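Long-range contacts in ribonucleoside-diphosphate reductase, alpha chain (Actinobacillus ureae ATCC 25976, PDB 6DQX), which serves as the catalytic alpha subunit of a class Id ribonucleotide reductase and probably reduces ribonucleoside diphosphates to their deoxy forms: residues 119-124 against 161-166; 179-184 against 206-211; 311-316 against 385-390; 342-347 against 406-411. All blocks are in the same frame, centred on the assembly; numbering follows the deposited sequence.

Contact 1: 119-124 against 161-166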
loop_
_atom_site.group_PDB
_atom_site.type_symbol
_atom_site.label_atom_id
_atom_site.label_comp_id
_atom_site.label_asym_id
_atom_site.label_seq_id
_atom_site.Cartn_x
_atom_site.Cartn_y
_atom_site.Cartn_z
ATOM N N VAL A 119 -7.384 5.286 1.114
ATOM C CA VAL A 119 -8.578 4.999 0.303
ATOM C C VAL A 119 -8.167 4.704 -1.153
ATOM O O VAL A 119 -8.552 3.683 -1.719
ATOM C CB VAL A 119 -9.601 6.150 0.337
ATOM C CG1 VAL A 119 -10.657 5.987 -0.751
ATOM C CG2 VAL A 119 -10.270 6.253 1.715
ATOM N N THR A 120 -7.329 5.570 -1.698
ATOM C CA THR A 120 -6.833 5.416 -3.069
ATOM C C THR A 120 -5.941 4.181 -3.220
ATOM O O THR A 120 -6.059 3.457 -4.193
ATOM C CB THR A 120 -6.108 6.684 -3.552
ATOM O OG1 THR A 120 -6.925 7.815 -3.280
ATOM C CG2 THR A 120 -5.793 6.601 -5.069
ATOM N N THR A 121 -5.097 3.905 -2.217
ATOM C CA THR A 121 -4.260 2.716 -2.220
ATOM C C THR A 121 -5.087 1.428 -2.340
ATOM O O THR A 121 -4.774 0.547 -3.150
ATOM C CB THR A 121 -3.341 2.685 -0.947
ATOM O OG1 THR A 121 -2.524 3.854 -0.944
ATOM C CG2 THR A 121 -2.435 1.513 -0.939
ATOM N N ALA A 122 -6.152 1.333 -1.544
ATOM C CA ALA A 122 -7.004 0.165 -1.568
ATOM C C ALA A 122 -7.773 0.075 -2.905
ATOM O O ALA A 122 -7.948 -1.020 -3.411
ATOM C CB ALA A 122 -7.960 0.177 -0.377
ATOM N N GLU A 123 -8.198 1.201 -3.473
ATOM C CA GLU A 123 -8.853 1.198 -4.823
ATOM C C GLU A 123 -7.940 0.603 -5.852
ATOM O O GLU A 123 -8.320 -0.353 -6.548
ATOM C CB GLU A 123 -9.236 2.602 -5.273
ATOM C CG GLU A 123 -10.429 3.240 -4.592
ATOM C CD GLU A 123 -10.610 4.689 -5.029
ATOM O OE1 GLU A 123 -9.603 5.384 -5.266
ATOM O OE2 GLU A 123 -11.757 5.161 -5.128
ATOM N N VAL A 124 -6.717 1.142 -5.915
ATOM C CA VAL A 124 -5.709 0.674 -6.851
ATOM C C VAL A 124 -5.360 -0.810 -6.658
ATOM O O VAL A 124 -5.220 -1.573 -7.629
ATOM C CB VAL A 124 -4.452 1.574 -6.830
ATOM C CG1 VAL A 124 -3.355 1.008 -7.729
ATOM C CG2 VAL A 124 -4.790 2.996 -7.258
ATOM N N SER A 161 3.976 8.378 -4.202
ATOM C CA SER A 161 3.964 7.606 -5.465
ATOM C C SER A 161 4.637 6.239 -5.315
ATOM O O SER A 161 4.240 5.297 -5.972
ATOM C CB SER A 161 4.597 8.399 -6.620
ATOM O OG SER A 161 6.018 8.308 -6.644
ATOM N N LYS A 162 5.596 6.113 -4.374
ATOM C CA LYS A 162 6.257 4.835 -4.093
ATOM C C LYS A 162 5.278 3.771 -3.649
ATOM O O LYS A 162 5.419 2.606 -3.978
ATOM C CB LYS A 162 7.396 4.999 -3.052
ATOM C CG LYS A 162 8.490 5.927 -3.530
ATOM C CD LYS A 162 9.785 5.805 -2.733
ATOM C CE LYS A 162 9.654 6.399 -1.361
ATOM N NZ LYS A 162 10.952 6.390 -0.627
ATOM N N LEU A 163 4.230 4.175 -2.946
ATOM C CA LEU A 163 3.212 3.254 -2.509
ATOM C C LEU A 163 2.454 2.632 -3.681
ATOM O O LEU A 163 2.191 1.437 -3.726
ATOM C CB LEU A 163 2.258 4.020 -1.603
ATOM C CG LEU A 163 1.209 3.338 -0.768
ATOM C CD1 LEU A 163 1.717 2.059 -0.119
ATOM C CD2 LEU A 163 0.743 4.358 0.269
ATOM N N PHE A 164 2.133 3.455 -4.673
ATOM C CA PHE A 164 1.355 2.960 -5.812
ATOM C C PHE A 164 2.198 2.100 -6.737
ATOM O O PHE A 164 1.726 1.091 -7.250
ATOM C CB PHE A 164 0.700 4.145 -6.512
ATOM C CG PHE A 164 -0.311 4.824 -5.645
ATOM C CD1 PHE A 164 -1.604 4.317 -5.572
ATOM C CD2 PHE A 164 0.040 5.889 -4.827
ATOM C CE1 PHE A 164 -2.541 4.897 -4.727
ATOM C CE2 PHE A 164 -0.890 6.474 -3.976
ATOM C CZ PHE A 164 -2.191 5.976 -3.930
ATOM N N ASP A 165 3.451 2.495 -6.918
ATOM C CA ASP A 165 4.417 1.702 -7.667
ATOM C C ASP A 165 4.580 0.300 -7.054
ATOM O O ASP A 165 4.609 -0.702 -7.766
ATOM C CB ASP A 165 5.744 2.458 -7.724
ATOM C CG ASP A 165 6.748 1.813 -8.658
ATOM O OD1 ASP A 165 6.728 2.065 -9.893
ATOM O OD2 ASP A 165 7.572 1.060 -8.141
ATOM N N THR A 166 4.637 0.218 -5.721
ATOM C CA THR A 166 4.680 -1.088 -5.058
ATOM C C THR A 166 3.395 -1.876 -5.189
ATOM O O THR A 166 3.442 -3.088 -5.418
ATOM C CB THR A 166 5.048 -0.943 -3.554
ATOM O OG1 THR A 166 6.349 -0.369 -3.465
ATOM C CG2 THR A 166 5.081 -2.271 -2.874
#
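Phe164 reaches out from helix 156-170 and sets its ring against Thr120, Thr121 and Val124 of helix 114-130. The two helices run nearly parallel, their axes 10.2 Å apart and inclined by 18°, beside the barrel of the reductase; the second subunit packs against both. Two helices from each subunit meeting in this way is consistent with the helical bundle at the dimer interface of class I reductase alpha subunits. Within the pair everything is van der Waals contact, and no hydrogen bond crosses. Val124 presents CG2 to the edge of the Phe164 ring, close to its plane and 3.8 Å from CD1. Thr120 brings its methyl in obliquely, CG2 lying 3.7 Å from Phe164 CE1. Thr121 turns its hydroxyl into the cleft between two residues of the other helix: OG1 is 3.5 Å from Leu163 CD2 and 3.7 Å from Phe164 CZ.

That hydroxyl sits beside its own backbone N (chi1 -59°), which lets it bond back to the carbonyl of Ile117 one turn earlier while its outer side rests on hydrocarbon. Thr120 OG1 does the same with Glu116 O and also meets Arg335, so both threonines spend their polarity on their own side and offer carbon, or an already bonded oxygen, to the ring. Further out, Phe164 lies almost parallel to the ring of Phe181 on the adjoining strand, and Leu163 packs on Val167 of the second subunit. One turn on from Leu163, Thr166 OG1 is hydrogen-bonded to Thr166 OG1 of that subunit.

Contact 2: 179-184 against 206-211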
loop_
_atom_site.group_PDB
_atom_site.type_symbol
_atom_site.label_atom_id
_atom_site.label_comp_id
_atom_site.label_asym_id
_atom_site.label_seq_id
_atom_site.Cartn_x
_atom_site.Cartn_y
_atom_site.Cartn_z
ATOM N N GLY A 179 0.266 -4.899 -12.223
ATOM C CA GLY A 179 -0.723 -3.894 -12.620
ATOM C C GLY A 179 -0.137 -2.783 -13.484
ATOM O O GLY A 179 1.084 -2.698 -13.676
ATOM N N GLN A 180 -1.026 -1.933 -13.996
ATOM C CA GLN A 180 -0.648 -0.716 -14.707
ATOM C C GLN A 180 -1.323 0.519 -14.099
ATOM O O GLN A 180 -2.553 0.575 -13.931
ATOM C CB GLN A 180 -0.987 -0.835 -16.176
ATOM C CG GLN A 180 0.081 -1.558 -16.985
ATOM C CD GLN A 180 -0.285 -1.648 -18.441
ATOM O OE1 GLN A 180 -1.383 -2.090 -18.787
ATOM N NE2 GLN A 180 0.625 -1.235 -19.307
ATOM N N PHE A 181 -0.504 1.515 -13.808
ATOM C CA PHE A 181 -0.922 2.711 -13.109
ATOM C C PHE A 181 -0.225 3.937 -13.663
ATOM O O PHE A 181 0.980 3.896 -13.995
ATOM C CB PHE A 181 -0.611 2.550 -11.603
ATOM C CG PHE A 181 -0.989 3.737 -10.773
ATOM C CD1 PHE A 181 -2.304 3.926 -10.351
ATOM C CD2 PHE A 181 -0.042 4.631 -10.362
ATOM C CE1 PHE A 181 -2.649 5.009 -9.560
ATOM C CE2 PHE A 181 -0.371 5.725 -9.596
ATOM C CZ PHE A 181 -1.686 5.917 -9.189
ATOM N N ALA A 182 -0.959 5.032 -13.761
ATOM C CA ALA A 182 -0.402 6.318 -14.126
ATOM C C ALA A 182 -0.752 7.370 -13.119
ATOM O O ALA A 182 -1.933 7.565 -12.774
ATOM C CB ALA A 182 -0.893 6.766 -15.506
ATOM N N GLY A 183 0.268 8.064 -12.636
ATOM C CA GLY A 183 0.071 9.190 -11.725
ATOM C C GLY A 183 0.206 10.504 -12.458
ATOM O O GLY A 183 1.077 10.634 -13.306
ATOM N N TYR A 184 -0.629 11.476 -12.122
ATOM C CA TYR A 184 -0.561 12.824 -12.704
ATOM C C TYR A 184 -0.174 13.898 -11.680
ATOM O O TYR A 184 -0.747 13.958 -10.591
ATOM C CB TYR A 184 -1.901 13.177 -13.332
ATOM C CG TYR A 184 -2.172 12.442 -14.634
ATOM C CD1 TYR A 184 -2.601 11.124 -14.644
ATOM C CD2 TYR A 184 -2.020 13.087 -15.851
ATOM C CE1 TYR A 184 -2.862 10.462 -15.836
ATOM C CE2 TYR A 184 -2.283 12.440 -17.046
ATOM C CZ TYR A 184 -2.709 11.144 -17.033
ATOM O OH TYR A 184 -2.976 10.511 -18.208
ATOM N N GLN A 206 10.000 2.701 -11.125
ATOM C CA GLN A 206 10.313 2.038 -12.404
ATOM C C GLN A 206 9.090 1.442 -13.117
ATOM O O GLN A 206 9.179 1.186 -14.304
ATOM C CB GLN A 206 11.324 0.913 -12.174
ATOM C CG GLN A 206 12.685 1.355 -11.648
ATOM C CD GLN A 206 13.419 2.274 -12.596
ATOM O OE1 GLN A 206 13.313 2.150 -13.816
ATOM N NE2 GLN A 206 14.145 3.229 -12.038
ATOM N N LEU A 207 7.968 1.216 -12.419
ATOM C CA LEU A 207 6.851 0.437 -12.989
ATOM C C LEU A 207 5.697 1.327 -13.426
ATOM O O LEU A 207 5.137 1.122 -14.497
ATOM C CB LEU A 207 6.342 -0.623 -12.002
ATOM C CG LEU A 207 7.396 -1.591 -11.423
ATOM C CD1 LEU A 207 6.727 -2.783 -10.743
ATOM C CD2 LEU A 207 8.379 -2.082 -12.474
ATOM N N MET A 208 5.325 2.286 -12.586
ATOM C CA MET A 208 4.194 3.147 -12.885
ATOM C C MET A 208 4.587 4.176 -13.929
ATOM O O MET A 208 5.774 4.554 -14.066
ATOM C CB MET A 208 3.631 3.817 -11.636
ATOM C CG MET A 208 4.530 4.805 -10.943
ATOM S SD MET A 208 3.672 5.659 -9.616
ATOM C CE MET A 208 3.148 7.155 -10.424
ATOM N N TYR A 209 3.589 4.593 -14.699
ATOM C CA TYR A 209 3.761 5.705 -15.634
ATOM C C TYR A 209 3.341 7.010 -14.982
ATOM O O TYR A 209 2.773 7.024 -13.878
ATOM C CB TYR A 209 2.917 5.464 -16.888
ATOM C CG TYR A 209 3.247 4.175 -17.573
ATOM C CD1 TYR A 209 4.503 3.983 -18.159
ATOM C CD2 TYR A 209 2.316 3.137 -17.634
ATOM C CE1 TYR A 209 4.824 2.786 -18.786
ATOM C CE2 TYR A 209 2.622 1.929 -18.263
ATOM C CZ TYR A 209 3.875 1.763 -18.836
ATOM O OH TYR A 209 4.180 0.567 -19.447
ATOM N N TYR A 210 3.631 8.123 -15.642
ATOM C CA TYR A 210 3.148 9.409 -15.197
ATOM C C TYR A 210 2.888 10.388 -16.318
ATOM O O TYR A 210 3.412 10.256 -17.425
ATOM C CB TYR A 210 4.040 10.073 -14.121
ATOM C CG TYR A 210 5.368 10.662 -14.610
ATOM C CD1 TYR A 210 6.336 9.860 -15.193
ATOM C CD2 TYR A 210 5.618 12.012 -14.500
ATOM C CE1 TYR A 210 7.537 10.397 -15.655
ATOM C CE2 TYR A 210 6.802 12.566 -14.944
ATOM C CZ TYR A 210 7.756 11.748 -15.505
ATOM O OH TYR A 210 8.891 12.337 -15.944
ATOM N N GLY A 211 2.046 11.356 -15.972
ATOM C CA GLY A 211 1.704 12.477 -16.799
ATOM C C GLY A 211 1.888 13.768 -16.051
ATOM O O GLY A 211 1.788 13.820 -14.813
HETATM O O HOH W 1 2.153 0.979 -14.899
#
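Phe181 and Met208 lie side by side and point the same way, with the thioether running along the rim of the ring. Met208 SD is 5.1 Å from the Phe181 ring centroid and 82° off the normal, a Met-aromatic contact made at the edge; CE then reaches 3.9 Å from Phe181 CE2. With CG between the backbone N and the carbonyl carbon (chi1 66°) and a bend at chi3, the chain brings Met208 CE 3.7 Å from Gly183 N as well. On the other side of the strands Gln180 NE2 approaches the edge of the Tyr209 ring, amide and ring planes 64° apart. Tyr184 lays a ring face over Gly211 N, and its OH bonds to Asn273 O. Underneath, the strands pair in parallel, with Tyr209 N donating to Phe181 O (2.8 Å), Gly183 N to Tyr209 O (3.0 Å) and Gly211 N to Gly183 O (2.9 Å). They are the two strands of a beta-alpha-beta unit in the barrel sheet, connected through helix 192-195. Just before the first strand bond, a water bridges Phe181 N and Leu207 O. The sulfur meets the ring's C-H edge, whose slightly positive hydrogens probably suit its lone pairs better than the electron-rich face would.

Contact 3: 311-316 against 385-390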
loop_
_atom_site.group_PDB
_atom_site.type_symbol
_atom_site.label_atom_id
_atom_site.label_comp_id
_atom_site.label_asym_id
_atom_site.label_seq_id
_atom_site.Cartn_x
_atom_site.Cartn_y
_atom_site.Cartn_z
ATOM N N VAL A 311 -26.674 1.543 -31.761
ATOM C CA VAL A 311 -26.705 0.218 -31.125
ATOM C C VAL A 311 -25.512 0.050 -30.202
ATOM O O VAL A 311 -25.676 -0.458 -29.078
ATOM C CB VAL A 311 -26.826 -0.918 -32.183
ATOM C CG1 VAL A 311 -26.464 -2.289 -31.626
ATOM C CG2 VAL A 311 -28.264 -0.932 -32.714
ATOM N N LEU A 312 -24.335 0.496 -30.651
ATOM C CA LEU A 312 -23.142 0.386 -29.813
ATOM C C LEU A 312 -23.252 1.288 -28.552
ATOM O O LEU A 312 -22.846 0.886 -27.457
ATOM C CB LEU A 312 -21.871 0.657 -30.630
ATOM C CG LEU A 312 -20.572 0.212 -29.948
ATOM C CD1 LEU A 312 -20.526 -1.307 -29.732
ATOM C CD2 LEU A 312 -19.364 0.657 -30.766
ATOM N N THR A 313 -23.841 2.476 -28.696
ATOM C CA THR A 313 -24.093 3.367 -27.561
ATOM C C THR A 313 -25.022 2.729 -26.498
ATOM O O THR A 313 -24.716 2.738 -25.282
ATOM C CB THR A 313 -24.648 4.716 -28.053
ATOM O OG1 THR A 313 -23.723 5.275 -29.003
ATOM C CG2 THR A 313 -24.884 5.672 -26.891
ATOM N N TYR A 314 -26.130 2.155 -26.982
ATOM C CA TYR A 314 -27.059 1.380 -26.145
ATOM C C TYR A 314 -26.315 0.269 -25.426
ATOM O O TYR A 314 -26.518 0.052 -24.232
ATOM C CB TYR A 314 -28.168 0.765 -26.980
ATOM C CG TYR A 314 -29.354 1.658 -27.267
ATOM C CD1 TYR A 314 -29.198 2.957 -27.742
ATOM C CD2 TYR A 314 -30.651 1.184 -27.074
ATOM C CE1 TYR A 314 -30.302 3.755 -28.029
ATOM C CE2 TYR A 314 -31.759 1.971 -27.348
ATOM C CZ TYR A 314 -31.583 3.247 -27.830
ATOM O OH TYR A 314 -32.690 4.003 -28.122
ATOM N N PHE A 315 -25.402 -0.387 -26.145
ATOM C CA PHE A 315 -24.637 -1.495 -25.563
ATOM C C PHE A 315 -23.751 -1.008 -24.433
ATOM O O PHE A 315 -23.706 -1.627 -23.362
ATOM C CB PHE A 315 -23.796 -2.211 -26.625
ATOM C CG PHE A 315 -22.926 -3.288 -26.073
ATOM C CD1 PHE A 315 -23.500 -4.448 -25.610
ATOM C CD2 PHE A 315 -21.528 -3.145 -26.026
ATOM C CE1 PHE A 315 -22.714 -5.465 -25.095
ATOM C CE2 PHE A 315 -20.740 -4.156 -25.524
ATOM C CZ PHE A 315 -21.333 -5.327 -25.079
ATOM N N LEU A 316 -23.039 0.091 -24.666
ATOM C CA LEU A 316 -22.166 0.658 -23.641
ATOM C C LEU A 316 -22.942 1.128 -22.410
ATOM O O LEU A 316 -22.477 0.980 -21.276
ATOM C CB LEU A 316 -21.315 1.771 -24.229
ATOM C CG LEU A 316 -20.240 1.267 -25.210
ATOM C CD1 LEU A 316 -19.417 2.424 -25.701
ATOM C CD2 LEU A 316 -19.325 0.210 -24.581
ATOM N N LEU A 385 -24.953 11.106 -29.554
ATOM C CA LEU A 385 -25.779 11.979 -28.751
ATOM C C LEU A 385 -27.277 11.652 -28.894
ATOM O O LEU A 385 -28.006 11.602 -27.909
ATOM C CB LEU A 385 -25.548 13.456 -29.111
ATOM C CG LEU A 385 -26.414 14.480 -28.393
ATOM C CD1 LEU A 385 -26.313 14.303 -26.871
ATOM C CD2 LEU A 385 -26.033 15.904 -28.812
ATOM N N LYS A 386 -27.719 11.430 -30.115
ATOM C CA LYS A 386 -29.111 11.040 -30.354
ATOM C C LYS A 386 -29.461 9.802 -29.552
ATOM O O LYS A 386 -30.506 9.740 -28.912
ATOM C CB LYS A 386 -29.330 10.787 -31.841
ATOM C CG LYS A 386 -30.735 10.323 -32.208
ATOM C CD LYS A 386 -30.855 10.078 -33.698
ATOM C CE LYS A 386 -30.074 8.849 -34.111
ATOM N NZ LYS A 386 -30.557 8.234 -35.375
ATOM N N ALA A 387 -28.567 8.817 -29.583
ATOM C CA ALA A 387 -28.775 7.581 -28.871
ATOM C C ALA A 387 -28.865 7.807 -27.342
ATOM O O ALA A 387 -29.750 7.260 -26.670
ATOM C CB ALA A 387 -27.696 6.565 -29.242
ATOM N N SER A 388 -28.016 8.684 -26.816
ATOM C CA SER A 388 -28.012 8.986 -25.377
ATOM C C SER A 388 -29.303 9.710 -24.969
ATOM O O SER A 388 -29.854 9.454 -23.906
ATOM C CB SER A 388 -26.826 9.850 -24.993
ATOM O OG SER A 388 -26.656 9.859 -23.593
ATOM N N GLN A 389 -29.789 10.586 -25.847
ATOM C CA GLN A 389 -31.109 11.229 -25.643
ATOM C C GLN A 389 -32.260 10.224 -25.603
ATOM O O GLN A 389 -33.108 10.308 -24.727
ATOM C CB GLN A 389 -31.356 12.305 -26.719
ATOM C CG GLN A 389 -30.430 13.519 -26.598
ATOM C CD GLN A 389 -30.403 14.393 -27.840
ATOM O OE1 GLN A 389 -30.832 13.990 -28.907
ATOM N NE2 GLN A 389 -29.877 15.581 -27.702
ATOM N N GLU A 390 -32.283 9.261 -26.529
ATOM C CA GLU A 390 -33.291 8.187 -26.551
ATOM C C GLU A 390 -33.207 7.307 -25.299
ATOM O O GLU A 390 -34.237 6.919 -24.713
ATOM C CB GLU A 390 -33.122 7.269 -27.769
ATOM C CG GLU A 390 -33.315 7.954 -29.114
ATOM C CD GLU A 390 -32.760 7.182 -30.306
ATOM O OE1 GLU A 390 -32.149 6.076 -30.172
ATOM O OE2 GLU A 390 -32.942 7.705 -31.419
#
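Tyr314 OH stands 3.0 Å from Glu390 OE1, the shortest polar approach between 311-316 and 385-390. The carboxylate oxygen comes in at the edge of the ring, near its plane, while ring and carboxylate planes are turned 75° apart. Glu390 leaves its helix with CG anti to the carbonyl carbon (chi1 -63°) and then runs extended, which carries OE1 to the phenol. Its CB, pointing toward the other helix, is itself 3.3 Å from Tyr314 OH. Tyr314 CE1, beside the hydroxyl-bearing carbon, lies 4.0 Å from Ala387 CB and 3.8 Å from Ala387 O, the latter approached obliquely.

Ala387 CB is also the methyl on which Thr313 rests, 3.8 Å from the threonine CB and as far from its CG2. With so small a residue at the crossing, the axes come to 8.9 Å at a signed angle of -50°, in keeping with ridges-into-grooves packing of the i±4 class. Helix 308-327 belongs to the layer around the barrel: Leu312 and Leu316 lie on strands 288-296 and 347-351. Helix 367-395 packs beside it, with Thr313 touching both Ala387 and Leu348 of the strand.

The hydroxyl of Thr313 takes no polar part across the gap. It bonds instead to Pro309 O in its own helix, leaving CG2, anti to the backbone N, to meet Ala387. At one margin Lys386 NZ forms a salt bridge with Glu310 just ahead of 311-316, and at another Ser388 OG turns from the helix pair to Asn408 OD1.

Contact 4: 342-347 against 406-411. With EDO (1,2-ethanediol), chain F.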
loop_
_atom_site.group_PDB
_atom_site.type_symbol
_atom_site.label_atom_id
_atom_site.label_comp_id
_atom_site.label_asym_id
_atom_site.label_seq_id
_atom_site.Cartn_x
_atom_site.Cartn_y
_atom_site.Cartn_z
ATOM N N ARG A 342 -24.089 8.235 -10.956
ATOM C CA ARG A 342 -24.503 9.601 -11.177
ATOM C C ARG A 342 -24.209 10.164 -12.566
ATOM O O ARG A 342 -24.917 11.066 -13.015
ATOM C CB ARG A 342 -23.908 10.489 -10.106
ATOM C CG ARG A 342 -24.310 10.037 -8.718
ATOM C CD ARG A 342 -23.556 10.790 -7.661
ATOM N NE ARG A 342 -24.032 12.142 -7.446
ATOM C CZ ARG A 342 -23.328 13.272 -7.569
ATOM N NH1 ARG A 342 -22.057 13.309 -7.944
ATOM N NH2 ARG A 342 -23.927 14.408 -7.275
ATOM N N HIS A 343 -23.155 9.654 -13.220
ATOM C CA HIS A 343 -22.648 10.190 -14.493
ATOM C C HIS A 343 -22.985 9.329 -15.702
ATOM O O HIS A 343 -23.278 9.858 -16.770
ATOM C CB HIS A 343 -21.107 10.309 -14.449
ATOM C CG HIS A 343 -20.608 11.388 -13.542
ATOM N ND1 HIS A 343 -20.570 11.281 -12.164
ATOM C CD2 HIS A 343 -20.092 12.591 -13.837
ATOM C CE1 HIS A 343 -20.066 12.401 -11.660
ATOM N NE2 HIS A 343 -19.774 13.213 -12.659
ATOM N N ARG A 344 -22.866 8.013 -15.554
ATOM C CA ARG A 344 -22.986 7.069 -16.654
ATOM C C ARG A 344 -22.102 7.449 -17.858
ATOM O O ARG A 344 -22.530 7.380 -19.013
ATOM C CB ARG A 344 -24.460 6.928 -17.065
ATOM C CG ARG A 344 -25.393 6.525 -15.934
ATOM C CD ARG A 344 -26.780 6.136 -16.457
ATOM N NE ARG A 344 -26.678 4.857 -17.149
ATOM C CZ ARG A 344 -26.744 3.651 -16.575
ATOM N NH1 ARG A 344 -27.014 3.505 -15.284
ATOM N NH2 ARG A 344 -26.571 2.564 -17.309
ATOM N N ALA A 345 -20.867 7.883 -17.594
ATOM C CA ALA A 345 -19.975 8.288 -18.687
ATOM C C ALA A 345 -19.614 7.116 -19.596
ATOM O O ALA A 345 -19.322 6.021 -19.106
ATOM C CB ALA A 345 -18.712 8.929 -18.138
ATOM N N LEU A 346 -19.695 7.331 -20.918
ATOM C CA LEU A 346 -19.266 6.358 -21.914
ATOM C C LEU A 346 -18.107 6.899 -22.784
ATOM O O LEU A 346 -17.905 8.127 -22.932
ATOM C CB LEU A 346 -20.421 5.966 -22.848
ATOM C CG LEU A 346 -21.777 5.627 -22.174
ATOM C CD1 LEU A 346 -22.820 5.335 -23.241
ATOM C CD2 LEU A 346 -21.605 4.461 -21.205
ATOM N N GLY A 347 -17.411 5.958 -23.399
ATOM C CA GLY A 347 -16.243 6.246 -24.222
ATOM C C GLY A 347 -16.247 5.436 -25.509
ATOM O O GLY A 347 -15.426 4.547 -25.685
ATOM N N ARG A 406 -30.118 13.822 -21.578
ATOM C CA ARG A 406 -29.461 12.605 -22.027
ATOM C C ARG A 406 -29.091 11.732 -20.841
ATOM O O ARG A 406 -29.186 12.165 -19.688
ATOM C CB ARG A 406 -28.240 12.919 -22.886
ATOM C CG ARG A 406 -27.117 13.650 -22.169
ATOM C CD ARG A 406 -25.914 13.790 -23.098
ATOM N NE ARG A 406 -24.799 14.379 -22.358
ATOM C CZ ARG A 406 -24.686 15.653 -21.973
ATOM N NH1 ARG A 406 -25.606 16.571 -22.281
ATOM N NH2 ARG A 406 -23.613 16.040 -21.276
ATOM N N ARG A 407 -28.698 10.508 -21.174
ATOM C CA ARG A 407 -28.410 9.437 -20.219
ATOM C C ARG A 407 -26.951 9.448 -19.701
ATOM O O ARG A 407 -26.680 8.940 -18.595
ATOM C CB ARG A 407 -28.684 8.114 -20.945
ATOM C CG ARG A 407 -28.480 6.819 -20.178
ATOM C CD ARG A 407 -29.630 6.523 -19.271
ATOM N NE ARG A 407 -29.574 5.146 -18.780
ATOM C CZ ARG A 407 -30.112 4.736 -17.642
ATOM N NH1 ARG A 407 -30.767 5.585 -16.859
ATOM N NH2 ARG A 407 -29.986 3.468 -17.275
ATOM N N ASN A 408 -26.032 9.953 -20.528
ATOM C CA ASN A 408 -24.577 9.806 -20.357
ATOM C C ASN A 408 -23.881 11.145 -20.436
ATOM O O ASN A 408 -24.122 11.917 -21.356
ATOM C CB ASN A 408 -24.059 8.932 -21.469
ATOM C CG ASN A 408 -24.873 7.671 -21.615
ATOM O OD1 ASN A 408 -25.714 7.563 -22.523
ATOM N ND2 ASN A 408 -24.696 6.733 -20.676
ATOM N N THR A 409 -23.009 11.441 -19.467
ATOM C CA THR A 409 -22.391 12.768 -19.413
ATOM C C THR A 409 -21.473 12.996 -20.601
ATOM O O THR A 409 -21.429 14.111 -21.168
ATOM C CB THR A 409 -21.607 13.020 -18.110
ATOM O OG1 THR A 409 -20.654 11.974 -17.926
ATOM C CG2 THR A 409 -22.543 13.121 -16.927
ATOM N N THR A 410 -20.775 11.923 -20.983
ATOM C CA THR A 410 -19.922 11.882 -22.147
ATOM C C THR A 410 -20.237 10.629 -22.957
ATOM O O THR A 410 -20.680 9.618 -22.412
ATOM C CB THR A 410 -18.414 11.851 -21.752
ATOM O OG1 THR A 410 -18.122 10.623 -21.059
ATOM C CG2 THR A 410 -18.088 13.075 -20.898
ATOM N N LEU A 411 -19.992 10.709 -24.257
ATOM C CA LEU A 411 -20.236 9.645 -25.206
ATOM C C LEU A 411 -18.991 9.116 -25.933
ATOM O O LEU A 411 -18.965 7.919 -26.257
ATOM C CB LEU A 411 -21.243 10.111 -26.266
ATOM C CG LEU A 411 -22.734 10.082 -25.880
ATOM C CD1 LEU A 411 -23.142 8.677 -25.415
ATOM C CD2 LEU A 411 -23.075 11.117 -24.839
HETATM C C1 EDO F . -30.455 -0.723 -18.992
HETATM O O1 EDO F . -29.374 -1.396 -18.329
HETATM C C2 EDO F . -29.972 0.475 -19.792
HETATM O O2 EDO F . -29.072 1.271 -19.030
#
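Arg344, the first residue past helix 334-343 and in positive phi, runs its side chain over 406-411. CB starts 3.4 Å from Arg407 O; CG passes the same carbonyl, and CD comes to 3.5 Å from it. After a bend at chi3 (71°), NE stacks over the Arg407 guanidinium, and the two groups lie flat together, centres 3.7 Å apart and planes at 21°. Arg344 CZ follows, 3.3 Å from Arg407 NH2, with NH1 near that same nitrogen. At the tip, Arg344 NH2 bonds to Ser321 OG and nears O2 of an ethanediol, probably from the crystallisation liquor, which Arg407 NH2 holds by a hydrogen bond of 3.0 Å; Arg407 NH1 bonds to Gly396 O. The backbone at the root is bonded too: Asn408 ND2 donates to Arg344 O at 2.8 Å in the carbonyl plane, while OD1 bonds to Ser388 OG and CG packs against Leu346 CD1. Leu346 N bonds to Thr410 O, and Thr410 OG1 to Leu346 O, lacing the lead into barrel strand 347-351 to the loop after helix 367-395. The close stacking of two cations is probably made tolerable by Asp317, which salt-bridges Arg344 NE through OD1 and Arg407 NE through OD2.

From the N terminus, contact 1 comes first, closing a loop of 36 residues and pairing two helices at the subunit interface. Contact 2 follows in series, joining neighbouring barrel strands across 21 residues. The two touch: Asp165 of the helix takes Leu207 N and Met208 N from the strand approach. In the second half, contacts 3 and 4, with 68 and 58 residues between their segments, cross: the loops they close overlap, and the two contacts tie helices 308-327 and 367-395 to the turn after helix 334-343 and the loop after helix 367-395. Ser388 joins them through Asn408 and Arg407. Contacts 2 and 3 lie on opposite sides of the chain's centre, about 32 Å between centres.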